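Local atomic coordinates of hydrolase, haloacid dehalogenase-like family (Chlorobaculum tepidum, PDB entry 2HCF), a protein that binds magnesium and is probably a hydrolase of the haloacid dehalogenase-like family. Residues A[10-15]-A[125-130]; A[19-24]-A[89-94]; A[77-82]-A[121-126]. All coordinates share one frame; numbering follows the deposited sequence.

Interaction 1: residues A[10-15]-A[125-130]; sequences DIDGTL and RHKLKL. With MG (magnesium ion), chain B.
The metal-binding loop of the HAD fold, whose Asp-10, Asp-12 and Thr-14 fit the family's DxDx(T/V) pattern after strand 5-9, is joined to helix 121-129 where Asp-12 meets Lys-127 and Ile-11 meets Leu-128. In the salt bridge, Asp-12 OD2 lies 2.7 Å from Lys-127 NZ, which comes in on the syn side, 25° out of the carboxylate plane. A second, weak bond of 3.1 Å runs from Lys-127 NZ to Asp-12 OD1. The lysine reaches this carboxylate because its chain is extended beyond CG, and the two side chains meet at about a right angle. Asn-119 ties the pair together, its ND2 bonding Asp-12 OD1 and its OD1 bonding Lys-127 NZ; Asn-22 OD1 also bonds that amine. The apolar part centres on Leu-128, whose CG touches Ile-11 CD1 at 4.0 Å and whose CD2 touches Leu-15 CD1 at 3.8 Å. Asp-12 works in two directions, since its backbone O binds magnesium at 2.1 Å while its carboxylate faces the helix. Asp-178 and three waters also ligate the metal. The remaining ligand, Asp-10 OD2, sits 2.0 Å from magnesium and accepts a hydrogen bond from Thr-14 OG1 on its anti lone pair at 2.9 Å.

Interaction 2: residues A[19-24]-A[89-94]; sequences ESMNRR and REDITL
At the base of the helical cap, just past the two-stranded antiparallel ribbon of strands 16-18 and 92-94, Glu-19 meets Asp-91 and Met-21 packs against the same aspartate. The firm side begins with one backbone bond, Glu-19 N to Asp-91 O at 2.8 Å. Its N-H...O angle of 138° shows a bent approach, although the donor lies in the carbonyl plane. The bond extends the pairing of the ribbon, in which Thr-93 and Lys-17 are joined by backbone hydrogen bonding. Around it the Asp-91 side chain is packed by carbon: Glu-19 CB lies 3.8 Å from Asp-91 OD1, and Met-21 CG lies 4.0 Å from Asp-91 CG. Met-21, a selenomethionine, holds CG between its backbone N and carbonyl carbon (chi1 62°) and bends again further out, which brings Met-21 CE to 4.1 Å from Asp-91 OD2. That oxygen is bonded to Arg-88 N, and Phe-83 and Arg-86 of helix 65-86 also touch Met-21.

The solvent side is looser. The Glu-19 chain starts toward Asp-91 but then bends off, leaving Glu-19 OE1 and Asp-91 OD1, probably both negative, 5.3 Å apart. Its carboxylate turns back on its own segment, Ser-20 N donating to Glu-19 OE2 at 3.1 Å. Beyond it, Arg-24 NH1 donates to Ser-20 OG at 2.9 Å, the hydroxyl lying 11° from the guanidinium plane.

Interaction 3: residues A[77-82]-A[121-126]; sequences ETYIAL and EASGRH
Two nearly parallel helices pack here, Ile-80 and Tyr-79 of helix 65-86 in the cap facing Ala-122 and Ser-123 of helix 121-129, which follows strand 111-116 of the Rossmann-like HAD core. The segment axes approach to 9.2 Å at a crossing angle of 18°, and the CA atoms of Ile-80 and Ser-123 come within 5.5 Å.

The apolar contact is small. Ile-80 CG2 touches Ala-122 CB at 3.6 Å, and Phe-120 adds a further surface against Ile-80. The second contact mixes ring and hydroxyl: Tyr-79 CE2 lies 3.5 Å from Ser-123 OG, which meets the ring obliquely. Asp-50 of helix 50-59 touches both Tyr-79 and Ser-123.

Polar linkage goes through one water. Water 4 accepts from Tyr-79 OH at 3.0 Å and from Ser-123 OG at 2.8 Å, and it lies in the plane of the tyrosine ring at its edge. The serine hydroxyl has a further, weak bond to Phe-120 O. Tyr-79 OH is also bonded to Asn-22 ND2 of helix 21-34, so the phenol end is held from two directions.

The Arg-125 and Glu-121 pair, with Arg-125 NE 2.9 Å from Glu-121 OE2, lies on another side of helix 121-129 and takes no part in the contact.

Between these two segments, then, the direct contacts are van der Waals, and the chemistry implies that their two hydroxyls are coupled through a shared water acceptor.

Overall arrangement
The contacts surround the junction of cap and core, with centres 10 Å (interactions 1 and 2), 12 Å (1 and 3) and 13 Å (2 and 3) apart. Along the chain the first segments run 10-15, 19-24 and 77-82, followed by 89-94 and the overlapping 121-126 and 125-130, so the pairings of interactions 2 and 3 interleave. Helix 121-129, beside the parallel sheet of the core, serves both interactions 1 and 3, which share Arg-125 and His-126. It thus touches the magnesium loop on one side and a cap helix on another, and Asn-22 of helix 21-34, in interaction 2, reaches both Lys-127 and Tyr-79.

Interaction 1: residues A[10-15]-A[125-130]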
loop_
_atom_site.group_PDB
_atom_site.type_symbol
_atom_site.label_atom_id
_atom_site.label_comp_id
_atom_site.label_asym_id
_atom_site.label_seq_id
_atom_site.Cartn_x
_atom_site.Cartn_y
_atom_site.Cartn_z
ATOM N N ASP A 10 -1.557 -3.253 2.774
ATOM C CA ASP A 10 -1.604 -2.451 1.543
ATOM C C ASP A 10 -2.895 -1.629 1.472
ATOM O O ASP A 10 -3.851 -1.987 2.113
ATOM C CB ASP A 10 -1.544 -3.427 0.380
ATOM C CG ASP A 10 -1.573 -2.735 -0.968
ATOM O OD1 ASP A 10 -0.626 -1.960 -1.208
ATOM O OD2 ASP A 10 -2.514 -3.002 -1.767
ATOM N N ILE A 11 -2.907 -0.518 0.728
ATOM C CA ILE A 11 -4.094 0.327 0.564
ATOM C C ILE A 11 -4.899 -0.035 -0.716
ATOM O O ILE A 11 -5.980 -0.659 -0.626
ATOM C CB ILE A 11 -3.704 1.816 0.597
ATOM C CG1 ILE A 11 -2.947 2.123 1.909
ATOM C CG2 ILE A 11 -4.933 2.707 0.428
ATOM C CD1 ILE A 11 -2.575 3.570 2.092
ATOM N N ASP A 12 -4.366 0.299 -1.898
ATOM C CA ASP A 12 -5.141 0.228 -3.145
ATOM C C ASP A 12 -5.377 -1.205 -3.574
ATOM O O ASP A 12 -4.420 -2.010 -3.627
ATOM C CB ASP A 12 -4.472 1.016 -4.269
ATOM C CG ASP A 12 -4.319 2.513 -3.909
ATOM O OD1 ASP A 12 -3.429 2.821 -3.107
ATOM O OD2 ASP A 12 -5.100 3.343 -4.395
ATOM N N GLY A 13 -6.651 -1.522 -3.804
ATOM C CA GLY A 13 -7.079 -2.892 -4.168
ATOM C C GLY A 13 -7.137 -3.894 -3.014
ATOM O O GLY A 13 -7.379 -5.082 -3.257
ATOM N N THR A 14 -6.897 -3.413 -1.781
ATOM C CA THR A 14 -6.925 -4.184 -0.551
ATOM C C THR A 14 -7.896 -3.570 0.459
ATOM O O THR A 14 -8.833 -4.232 0.924
ATOM C CB THR A 14 -5.527 -4.260 0.071
ATOM O OG1 THR A 14 -4.605 -4.860 -0.862
ATOM C CG2 THR A 14 -5.525 -5.080 1.347
ATOM N N LEU A 15 -7.671 -2.311 0.799
ATOM C CA LEU A 15 -8.635 -1.592 1.675
ATOM C C LEU A 15 -9.651 -0.781 0.899
ATOM O O LEU A 15 -10.793 -0.626 1.319
ATOM C CB LEU A 15 -7.882 -0.662 2.614
ATOM C CG LEU A 15 -6.837 -1.306 3.532
ATOM C CD1 LEU A 15 -6.078 -0.198 4.301
ATOM C CD2 LEU A 15 -7.523 -2.252 4.497
ATOM N N ARG A 125 -2.403 8.314 2.979
ATOM C CA ARG A 125 -3.229 8.590 4.170
ATOM C C ARG A 125 -4.417 9.487 3.856
ATOM O O ARG A 125 -5.466 9.397 4.528
ATOM C CB ARG A 125 -2.413 9.161 5.351
ATOM C CG ARG A 125 -1.395 8.199 5.982
ATOM C CD ARG A 125 -0.848 8.776 7.313
ATOM N NE ARG A 125 -0.007 7.807 8.028
ATOM C CZ ARG A 125 -0.489 6.886 8.865
ATOM N NH1 ARG A 125 -1.784 6.822 9.123
ATOM N NH2 ARG A 125 0.326 6.059 9.493
ATOM N N HIS A 126 -4.302 10.341 2.842
ATOM C CA HIS A 126 -5.470 11.126 2.411
ATOM C C HIS A 126 -6.552 10.191 1.827
ATOM O O HIS A 126 -7.735 10.335 2.099
ATOM C CB HIS A 126 -5.108 12.180 1.371
ATOM C CG HIS A 126 -6.229 13.135 1.093
ATOM N ND1 HIS A 126 -6.744 13.975 2.060
ATOM C CD2 HIS A 126 -6.954 13.350 -0.023
ATOM C CE1 HIS A 126 -7.724 14.681 1.532
ATOM N NE2 HIS A 126 -7.874 14.322 0.271
ATOM N N LYS A 127 -6.135 9.206 1.048
ATOM C CA LYS A 127 -7.100 8.212 0.593
ATOM C C LYS A 127 -7.855 7.519 1.782
ATOM O O LYS A 127 -9.035 7.192 1.680
ATOM C CB LYS A 127 -6.362 7.132 -0.224
ATOM C CG LYS A 127 -5.861 7.563 -1.591
ATOM C CD LYS A 127 -5.043 6.431 -2.300
ATOM C CE LYS A 127 -4.479 6.880 -3.619
ATOM N NZ LYS A 127 -3.727 5.720 -4.297
ATOM N N LEU A 128 -7.134 7.206 2.860
ATOM C CA LEU A 128 -7.687 6.485 4.010
ATOM C C LEU A 128 -8.570 7.426 4.836
ATOM O O LEU A 128 -9.596 7.021 5.391
ATOM C CB LEU A 128 -6.552 5.933 4.898
ATOM C CG LEU A 128 -5.579 4.887 4.319
ATOM C CD1 LEU A 128 -4.505 4.742 5.353
ATOM C CD2 LEU A 128 -6.250 3.600 4.069
ATOM N N LYS A 129 -8.193 8.696 4.873
ATOM C CA LYS A 129 -8.951 9.720 5.634
ATOM C C LYS A 129 -10.341 10.049 5.070
ATOM O O LYS A 129 -11.317 10.406 5.828
ATOM C CB LYS A 129 -8.146 11.026 5.664
ATOM C CG LYS A 129 -7.082 11.135 6.758
ATOM C CD LYS A 129 -6.523 12.559 6.868
ATOM C CE LYS A 129 -5.151 12.600 7.607
ATOM N NZ LYS A 129 -5.234 13.167 9.002
ATOM N N LEU A 130 -10.445 10.040 3.749
ATOM C CA LEU A 130 -11.739 10.339 3.099
ATOM C C LEU A 130 -12.842 9.424 3.623
ATOM O O LEU A 130 -13.797 9.906 4.177
ATOM C CB LEU A 130 -11.614 10.350 1.572
ATOM C CG LEU A 130 -10.833 11.552 1.056
ATOM C CD1 LEU A 130 -10.491 11.433 -0.390
ATOM C CD2 LEU A 130 -11.623 12.841 1.293
HETATM MG MG MG B . -2.523 -2.980 -3.805
HETATM O O HOH W 1 -1.487 -1.136 -4.002
HETATM O O HOH W 2 -3.031 -2.919 -5.991
HETATM O O HOH W 3 -0.609 -3.767 -3.777
#

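Interaction 2: residues A[19-24]-A[89-94]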
loop_
_atom_site.group_PDB
_atom_site.type_symbol
_atom_site.label_atom_id
_atom_site.label_comp_id
_atom_site.label_asym_id
_atom_site.label_seq_id
_atom_site.Cartn_x
_atom_site.Cartn_y
_atom_site.Cartn_z
ATOM N N GLU A 19 -11.014 6.415 -7.797
ATOM C CA GLU A 19 -11.518 6.726 -9.120
ATOM C C GLU A 19 -10.347 7.087 -10.066
ATOM O O GLU A 19 -9.260 7.376 -9.605
ATOM C CB GLU A 19 -12.561 7.840 -8.928
ATOM C CG GLU A 19 -13.255 8.304 -10.099
ATOM C CD GLU A 19 -14.062 7.261 -10.788
ATOM O OE1 GLU A 19 -15.152 6.901 -10.291
ATOM O OE2 GLU A 19 -13.619 6.861 -11.871
ATOM N N SER A 20 -10.568 6.982 -11.387
ATOM C CA SER A 20 -9.523 7.209 -12.438
ATOM C C SER A 20 -8.848 8.598 -12.439
ATOM O O SER A 20 -7.799 8.789 -13.063
ATOM C CB SER A 20 -10.127 6.982 -13.834
ATOM O OG SER A 20 -11.157 7.937 -14.087
HETATM N N MSE A 21 -9.469 9.562 -11.776
HETATM C CA MSE A 21 -8.826 10.844 -11.483
HETATM C C MSE A 21 -7.415 10.720 -10.866
HETATM O O MSE A 21 -6.569 11.580 -11.082
HETATM C CB MSE A 21 -9.734 11.684 -10.571
HETATM C CG MSE A 21 -10.025 11.076 -9.205
HETATM SE SE MSE A 21 -8.679 11.458 -7.833
HETATM C CE MSE A 21 -8.844 13.313 -7.722
ATOM N N ASN A 22 -7.150 9.656 -10.114
ATOM C CA ASN A 22 -5.821 9.472 -9.515
ATOM C C ASN A 22 -4.727 9.508 -10.586
ATOM O O ASN A 22 -3.715 10.190 -10.439
ATOM C CB ASN A 22 -5.772 8.153 -8.723
ATOM C CG ASN A 22 -4.638 8.108 -7.669
ATOM O OD1 ASN A 22 -4.581 7.173 -6.859
ATOM N ND2 ASN A 22 -3.741 9.085 -7.688
ATOM N N ARG A 23 -4.959 8.780 -11.676
ATOM C CA ARG A 23 -4.001 8.710 -12.796
ATOM C C ARG A 23 -3.843 10.086 -13.444
ATOM O O ARG A 23 -2.756 10.475 -13.847
ATOM C CB ARG A 23 -4.445 7.625 -13.807
ATOM C CG ARG A 23 -3.943 7.792 -15.228
ATOM N N ARG A 24 -4.922 10.839 -13.488
ATOM C CA ARG A 24 -4.897 12.152 -14.094
ATOM C C ARG A 24 -4.258 13.223 -13.215
ATOM O O ARG A 24 -3.656 14.141 -13.731
ATOM C CB ARG A 24 -6.299 12.542 -14.513
ATOM C CG ARG A 24 -6.859 11.550 -15.572
ATOM C CD ARG A 24 -8.130 12.089 -16.282
ATOM N NE ARG A 24 -9.142 12.525 -15.306
ATOM C CZ ARG A 24 -10.045 11.725 -14.738
ATOM N NH1 ARG A 24 -10.108 10.431 -15.049
ATOM N NH2 ARG A 24 -10.895 12.228 -13.849
ATOM N N ARG A 89 -14.666 12.378 -1.280
ATOM C CA ARG A 89 -15.120 11.105 -0.702
ATOM C C ARG A 89 -15.688 10.193 -1.775
ATOM O O ARG A 89 -15.448 9.003 -1.785
ATOM C CB ARG A 89 -16.193 11.375 0.355
ATOM C CG ARG A 89 -16.855 10.118 0.918
ATOM C CD ARG A 89 -15.842 9.176 1.564
ATOM N NE ARG A 89 -16.455 7.947 2.068
ATOM C CZ ARG A 89 -16.530 6.795 1.399
ATOM N NH1 ARG A 89 -16.047 6.677 0.172
ATOM N NH2 ARG A 89 -17.121 5.746 1.957
ATOM N N GLU A 90 -16.398 10.792 -2.723
ATOM C CA GLU A 90 -17.042 10.043 -3.809
ATOM C C GLU A 90 -16.072 9.369 -4.778
ATOM O O GLU A 90 -16.484 8.526 -5.595
ATOM C CB GLU A 90 -17.965 10.971 -4.584
ATOM C CG GLU A 90 -19.185 11.434 -3.773
ATOM C CD GLU A 90 -18.898 12.531 -2.730
ATOM O OE1 GLU A 90 -17.866 13.232 -2.831
ATOM O OE2 GLU A 90 -19.721 12.683 -1.787
ATOM N N ASP A 91 -14.804 9.759 -4.716
ATOM C CA ASP A 91 -13.741 9.120 -5.495
ATOM C C ASP A 91 -13.222 7.825 -4.855
ATOM O O ASP A 91 -12.536 7.062 -5.517
ATOM C CB ASP A 91 -12.571 10.099 -5.703
ATOM C CG ASP A 91 -12.962 11.316 -6.534
ATOM O OD1 ASP A 91 -13.719 11.152 -7.519
ATOM O OD2 ASP A 91 -12.504 12.437 -6.223
ATOM N N ILE A 92 -13.557 7.578 -3.582
ATOM C CA ILE A 92 -13.013 6.440 -2.826
ATOM C C ILE A 92 -14.124 5.418 -2.599
ATOM O O ILE A 92 -15.236 5.750 -2.179
ATOM C CB ILE A 92 -12.391 6.877 -1.418
ATOM C CG1 ILE A 92 -11.397 8.039 -1.562
ATOM C CG2 ILE A 92 -11.716 5.707 -0.711
ATOM C CD1 ILE A 92 -10.169 7.767 -2.433
ATOM N N THR A 93 -13.819 4.169 -2.866
ATOM C CA THR A 93 -14.711 3.067 -2.608
ATOM C C THR A 93 -14.032 2.168 -1.581
ATOM O O THR A 93 -13.001 1.606 -1.863
ATOM C CB THR A 93 -14.897 2.273 -3.909
ATOM O OG1 THR A 93 -15.597 3.102 -4.840
ATOM C CG2 THR A 93 -15.659 0.970 -3.688
ATOM N N LEU A 94 -14.610 2.072 -0.388
ATOM C CA LEU A 94 -14.144 1.119 0.615
ATOM C C LEU A 94 -14.524 -0.321 0.192
ATOM O O LEU A 94 -15.651 -0.573 -0.215
ATOM C CB LEU A 94 -14.748 1.515 1.972
ATOM C CG LEU A 94 -13.907 1.225 3.220
ATOM C CD1 LEU A 94 -12.730 2.168 3.288
ATOM C CD2 LEU A 94 -14.718 1.334 4.478
#

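Interaction 3: residues A[77-82]-A[121-126]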
loop_
_atom_site.group_PDB
_atom_site.type_symbol
_atom_site.label_atom_id
_atom_site.label_comp_id
_atom_site.label_asym_id
_atom_site.label_seq_id
_atom_site.Cartn_x
_atom_site.Cartn_y
_atom_site.Cartn_z
ATOM N N GLU A 77 5.767 16.484 -4.426
ATOM C CA GLU A 77 4.991 17.473 -3.685
ATOM C C GLU A 77 3.802 18.001 -4.492
ATOM O O GLU A 77 2.736 18.246 -3.940
ATOM C CB GLU A 77 5.886 18.653 -3.276
ATOM N N THR A 78 4.009 18.204 -5.788
ATOM C CA THR A 78 2.954 18.696 -6.677
ATOM C C THR A 78 1.819 17.656 -6.778
ATOM O O THR A 78 0.648 18.003 -6.626
ATOM C CB THR A 78 3.540 19.062 -8.081
ATOM O OG1 THR A 78 4.558 20.067 -7.933
ATOM C CG2 THR A 78 2.447 19.573 -9.044
ATOM N N TYR A 79 2.190 16.389 -6.965
ATOM C CA TYR A 79 1.229 15.275 -7.014
ATOM C C TYR A 79 0.386 15.205 -5.722
ATOM O O TYR A 79 -0.844 15.162 -5.763
ATOM C CB TYR A 79 1.975 13.944 -7.255
ATOM C CG TYR A 79 1.112 12.739 -6.940
ATOM C CD1 TYR A 79 0.042 12.412 -7.741
ATOM C CD2 TYR A 79 1.344 11.972 -5.807
ATOM C CE1 TYR A 79 -0.785 11.335 -7.442
ATOM C CE2 TYR A 79 0.534 10.892 -5.498
ATOM C CZ TYR A 79 -0.535 10.585 -6.320
ATOM O OH TYR A 79 -1.354 9.528 -6.033
ATOM N N ILE A 80 1.065 15.238 -4.578
ATOM C CA ILE A 80 0.390 15.144 -3.288
ATOM C C ILE A 80 -0.594 16.299 -3.105
ATOM O O ILE A 80 -1.750 16.090 -2.712
ATOM C CB ILE A 80 1.424 15.109 -2.113
ATOM C CG1 ILE A 80 2.202 13.800 -2.150
ATOM C CG2 ILE A 80 0.739 15.305 -0.784
ATOM C CD1 ILE A 80 3.476 13.782 -1.333
ATOM N N ALA A 81 -0.128 17.514 -3.367
ATOM C CA ALA A 81 -0.950 18.697 -3.188
ATOM C C ALA A 81 -2.157 18.661 -4.117
ATOM O O ALA A 81 -3.290 18.944 -3.703
ATOM C CB ALA A 81 -0.129 19.946 -3.453
ATOM N N LEU A 82 -1.926 18.261 -5.365
ATOM C CA LEU A 82 -3.024 18.181 -6.343
ATOM C C LEU A 82 -4.040 17.102 -5.963
ATOM O O LEU A 82 -5.249 17.316 -6.098
ATOM C CB LEU A 82 -2.457 17.890 -7.719
ATOM C CG LEU A 82 -3.117 18.558 -8.908
ATOM C CD1 LEU A 82 -3.394 20.050 -8.660
ATOM C CD2 LEU A 82 -2.198 18.340 -10.117
ATOM N N GLU A 121 3.202 8.604 1.752
ATOM C CA GLU A 121 2.405 8.656 2.971
ATOM C C GLU A 121 1.311 9.696 2.908
ATOM O O GLU A 121 0.195 9.415 3.340
ATOM C CB GLU A 121 3.251 8.950 4.213
ATOM C CG GLU A 121 2.435 8.933 5.527
ATOM C CD GLU A 121 3.296 8.923 6.823
ATOM O OE1 GLU A 121 4.544 9.052 6.762
ATOM O OE2 GLU A 121 2.709 8.756 7.902
ATOM N N ALA A 122 1.614 10.895 2.418
ATOM C CA ALA A 122 0.653 11.980 2.552
ATOM C C ALA A 122 -0.582 11.699 1.691
ATOM O O ALA A 122 -1.705 11.954 2.131
ATOM C CB ALA A 122 1.284 13.318 2.188
ATOM N N SER A 123 -0.362 11.156 0.487
ATOM C CA SER A 123 -1.463 10.836 -0.422
ATOM C C SER A 123 -2.158 9.505 -0.068
ATOM O O SER A 123 -3.394 9.392 -0.160
ATOM C CB SER A 123 -1.020 10.897 -1.861
ATOM O OG SER A 123 0.137 10.112 -2.092
ATOM N N GLY A 124 -1.387 8.515 0.354
ATOM C CA GLY A 124 -1.949 7.234 0.831
ATOM C C GLY A 124 -2.855 7.487 2.028
ATOM O O GLY A 124 -3.988 6.966 2.088
ATOM N N ARG A 125 -2.403 8.314 2.979
ATOM C CA ARG A 125 -3.229 8.590 4.170
ATOM C C ARG A 125 -4.417 9.487 3.856
ATOM O O ARG A 125 -5.466 9.397 4.528
ATOM C CB ARG A 125 -2.413 9.161 5.351
ATOM C CG ARG A 125 -1.395 8.199 5.982
ATOM C CD ARG A 125 -0.848 8.776 7.313
ATOM N NE ARG A 125 -0.007 7.807 8.028
ATOM C CZ ARG A 125 -0.489 6.886 8.865
ATOM N NH1 ARG A 125 -1.784 6.822 9.123
ATOM N NH2 ARG A 125 0.326 6.059 9.493
ATOM N N HIS A 126 -4.302 10.341 2.842
ATOM C CA HIS A 126 -5.470 11.126 2.411
ATOM C C HIS A 126 -6.552 10.191 1.827
ATOM O O HIS A 126 -7.735 10.335 2.099
ATOM C CB HIS A 126 -5.108 12.180 1.371
ATOM C CG HIS A 126 -6.229 13.135 1.093
ATOM N ND1 HIS A 126 -6.744 13.975 2.060
ATOM C CD2 HIS A 126 -6.954 13.350 -0.023
ATOM C CE1 HIS A 126 -7.724 14.681 1.532
ATOM N NE2 HIS A 126 -7.874 14.322 0.271
HETATM O O HOH W 4 -0.133 7.963 -3.815
#